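Local coordinates for alpha-L-arabinosidase (Xanthomonas axonopodis pv. citri, PDB 6D25), which probably releases alpha-L-arabinofuranosyl side groups from arabinoxylans by hydrolysis, as a family GH51 arabinofuranosidase that copes with internal di-substitutions, at residues A352-D357 and V397-Y401. Numbering follows the deposited sequence.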
ATOM      1  N   ALA A 352     -25.961   4.093  29.074  1.00 15.49           N
ATOM      2  CA  ALA A 352     -24.720   3.550  29.646  1.00 15.42           C
ATOM      3  C   ALA A 352     -25.000   2.335  30.534  1.00 15.76           C
ATOM      4  O   ALA A 352     -24.290   1.330  30.424  1.00 15.60           O
ATOM      5  CB  ALA A 352     -23.981   4.638  30.387  1.00 15.54           C
ATOM      6  N   SER A 353     -26.014   2.387  31.420  1.00 15.94           N
ATOM      7  CA  SER A 353     -26.244   1.259  32.332  1.00 16.31           C
ATOM      8  C   SER A 353     -26.640   0.014  31.535  1.00 15.84           C
ATOM      9  O   SER A 353     -26.152  -1.094  31.849  1.00 15.84           O
ATOM     10  CB  SER A 353     -27.252   1.548  33.435  1.00 16.86           C
ATOM     11  OG  SER A 353     -28.527   1.782  32.878  1.00 19.30           O
ATOM     12  N   LEU A 354     -27.415   0.179  30.494  1.00 15.29           N
ATOM     13  CA  LEU A 354     -27.848  -0.997  29.715  1.00 15.94           C
ATOM     14  C   LEU A 354     -26.659  -1.638  28.986  1.00 16.06           C
ATOM     15  O   LEU A 354     -26.556  -2.865  28.908  1.00 16.96           O
ATOM     16  CB  LEU A 354     -28.949  -0.597  28.741  1.00 16.43           C
ATOM     17  CG  LEU A 354     -30.242  -0.089  29.366  1.00 17.04           C
ATOM     18  CD1 LEU A 354     -31.166   0.435  28.289  1.00 17.80           C
ATOM     19  CD2 LEU A 354     -30.915  -1.178  30.154  1.00 17.96           C
ATOM     20  N   ASN A 355     -25.759  -0.821  28.465  1.00 15.90           N
ATOM     21  CA  ASN A 355     -24.585  -1.319  27.784  1.00 16.17           C
ATOM     22  C   ASN A 355     -23.639  -2.035  28.753  1.00 16.25           C
ATOM     23  O   ASN A 355     -23.148  -3.135  28.434  1.00 16.34           O
ATOM     24  CB  ASN A 355     -23.885  -0.236  26.980  1.00 16.05           C
ATOM     25  CG  ASN A 355     -24.542  -0.039  25.639  1.00 17.13           C
ATOM     26  OD1 ASN A 355     -24.196  -0.726  24.668  1.00 17.86           O
ATOM     27  ND2 ASN A 355     -25.495   0.905  25.558  1.00 17.93           N
ATOM     28  N   PHE A 356     -23.399  -1.457  29.924  1.00 16.11           N
ATOM     29  CA  PHE A 356     -22.582  -2.156  30.943  1.00 16.58           C
ATOM     30  C   PHE A 356     -23.195  -3.512  31.338  1.00 16.90           C
ATOM     31  O   PHE A 356     -22.468  -4.498  31.456  1.00 16.36           O
ATOM     32  CB  PHE A 356     -22.396  -1.295  32.178  1.00 16.49           C
ATOM     33  CG  PHE A 356     -21.634  -0.015  31.943  1.00 16.71           C
ATOM     34  CD1 PHE A 356     -20.623   0.064  30.991  1.00 17.22           C
ATOM     35  CD2 PHE A 356     -21.851   1.081  32.757  1.00 17.14           C
ATOM     36  CE1 PHE A 356     -19.853   1.213  30.854  1.00 16.80           C
ATOM     37  CE2 PHE A 356     -21.076   2.223  32.610  1.00 16.87           C
ATOM     38  CZ  PHE A 356     -20.111   2.294  31.642  1.00 16.74           C
ATOM     39  N   ASP A 357     -24.513  -3.550  31.487  1.00 17.45           N
ATOM     40  CA  ASP A 357     -25.192  -4.816  31.784  1.00 18.78           C
ATOM     41  C   ASP A 357     -24.860  -5.825  30.680  1.00 18.89           C
ATOM     42  O   ASP A 357     -24.447  -6.962  30.954  1.00 20.04           O
ATOM     43  CB  ASP A 357     -26.704  -4.633  31.910  1.00 19.66           C
ATOM     44  CG  ASP A 357     -27.204  -3.822  33.107  1.00 20.28           C
ATOM     45  OD1 ASP A 357     -26.394  -3.561  34.067  1.00 20.08           O
ATOM     46  OD2 ASP A 357     -28.445  -3.428  33.076  1.00 22.63           O
ATOM     47  N   VAL A 397     -22.923   7.194  35.815  1.00 14.76           N
ATOM     48  CA  VAL A 397     -23.110   5.750  35.628  1.00 14.56           C
ATOM     49  C   VAL A 397     -21.746   5.025  35.648  1.00 14.96           C
ATOM     50  O   VAL A 397     -21.617   3.951  36.275  1.00 15.20           O
ATOM     51  CB  VAL A 397     -23.903   5.435  34.356  1.00 14.44           C
ATOM     52  CG1 VAL A 397     -24.146   3.929  34.250  1.00 14.70           C
ATOM     53  CG2 VAL A 397     -25.234   6.167  34.324  1.00 14.62           C
ATOM     54  N   PHE A 398     -20.728   5.596  35.025  1.00 14.77           N
ATOM     55  CA  PHE A 398     -19.353   5.045  35.156  1.00 15.56           C
ATOM     56  C   PHE A 398     -18.957   4.967  36.636  1.00 16.15           C
ATOM     57  O   PHE A 398     -18.392   3.941  37.059  1.00 15.42           O
ATOM     58  CB  PHE A 398     -18.338   5.865  34.354  1.00 15.60           C
ATOM     59  CG  PHE A 398     -18.312   5.525  32.883  1.00 15.86           C
ATOM     60  CD1 PHE A 398     -19.347   5.877  32.040  1.00 15.90           C
ATOM     61  CD2 PHE A 398     -17.246   4.809  32.344  1.00 15.61           C
ATOM     62  CE1 PHE A 398     -19.314   5.544  30.698  1.00 16.53           C
ATOM     63  CE2 PHE A 398     -17.214   4.475  31.002  1.00 15.43           C
ATOM     64  CZ  PHE A 398     -18.233   4.838  30.183  1.00 15.96           C
ATOM     65  N   ALA A 399     -19.269   6.021  37.408  1.00 16.28           N
ATOM     66  CA  ALA A 399     -18.981   6.030  38.847  1.00 17.54           C
ATOM     67  C   ALA A 399     -19.757   4.905  39.558  1.00 17.86           C
ATOM     68  O   ALA A 399     -19.181   4.162  40.324  1.00 17.60           O
ATOM     69  CB  ALA A 399     -19.315   7.370  39.465  1.00 18.18           C
ATOM     70  N   LEU A 400     -21.049   4.761  39.284  1.00 18.21           N
ATOM     71  CA  LEU A 400     -21.878   3.745  39.979  1.00 18.62           C
ATOM     72  C   LEU A 400     -21.353   2.339  39.685  1.00 17.49           C
ATOM     73  O   LEU A 400     -21.444   1.489  40.543  1.00 16.78           O
ATOM     74  CB  LEU A 400     -23.345   3.819  39.541  1.00 20.38           C
ATOM     75  CG  LEU A 400     -24.146   4.984  40.155  1.00 22.99           C
ATOM     76  CD1 LEU A 400     -25.571   5.030  39.597  1.00 25.70           C
ATOM     77  CD2 LEU A 400     -24.167   4.975  41.676  1.00 23.94           C
ATOM     78  N   TYR A 401     -20.880   2.100  38.464  1.00 15.81           N
ATOM     79  CA  TYR A 401     -20.454   0.776  38.062  1.00 16.23           C
ATOM     80  C   TYR A 401     -18.968   0.536  38.354  1.00 16.80           C
ATOM     81  O   TYR A 401     -18.427  -0.486  37.938  1.00 17.07           O
ATOM     82  CB  TYR A 401     -20.751   0.521  36.581  1.00 15.61           C
ATOM     83  CG  TYR A 401     -22.154   0.093  36.268  1.00 15.00           C
ATOM     84  CD1 TYR A 401     -23.215   0.988  36.257  1.00 14.88           C
ATOM     85  CD2 TYR A 401     -22.432  -1.206  35.897  1.00 15.29           C
ATOM     86  CE1 TYR A 401     -24.509   0.605  35.940  1.00 14.86           C
ATOM     87  CE2 TYR A 401     -23.714  -1.616  35.574  1.00 15.00           C
ATOM     88  CZ  TYR A 401     -24.755  -0.705  35.567  1.00 15.44           C
ATOM     89  OH  TYR A 401     -26.014  -1.131  35.185  1.00 15.54           O
TER
HETATM   90  O   HOH W   1     -28.982  -1.671  35.114  1.00 19.03           O
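V397 meets the helix of A352-D357 chiefly through its CG1 methyl, which reaches toward that helix because it stands anti to the backbone N (chi1 -177°). CG1 lies 3.9 Å from A352 CB, and it also touches the backbone N of S353 and CE2 of F356, so one methyl group bridges successive turns of the facing helix. F398 comes next and presents a ring face to the tip of F356. The F356 CZ atom sits 3.4 Å above the F398 plane, over its centre; with centroids 4.8 Å apart and planes at 82°, the pair is a T-shaped, edge-to-face contact in which F356 supplies the edge.

In the fold, helix 346-361 connects the last two strands, 319-325 and 366-371, of the eight-stranded parallel sheet, which corresponds to the (beta/alpha)8 barrel expected of a GH51 enzyme. Helix 393-400 comes after the last strand, 366-371, in the position of the eighth barrel helix, so the contact probably joins neighbouring helices of the barrel; the chain then enters strand 407-421 of the mixed sheet. I514 of strand 513-519 touches both S353 and V397, which places the contact against the beta domain.

Y401, the first residue beyond helical geometry, completes the aromatic cluster. F356 CB lies over its face, 4.0 Å from the ring centroid, a CH-pi contact, whereas the two rings themselves meet obliquely with planes at 54°. At the far end of the ring, Y401 OH donates to D357 OD1 at 2.7 Å, arriving from above the carboxylate plane. A water donates to both D357 OD2 and Y401 OH, forming a second link beside the direct bond. S432 and H430 also hydrogen-bond to OD1 and OD2, respectively, so the buried carboxylate is restrained through both oxygens.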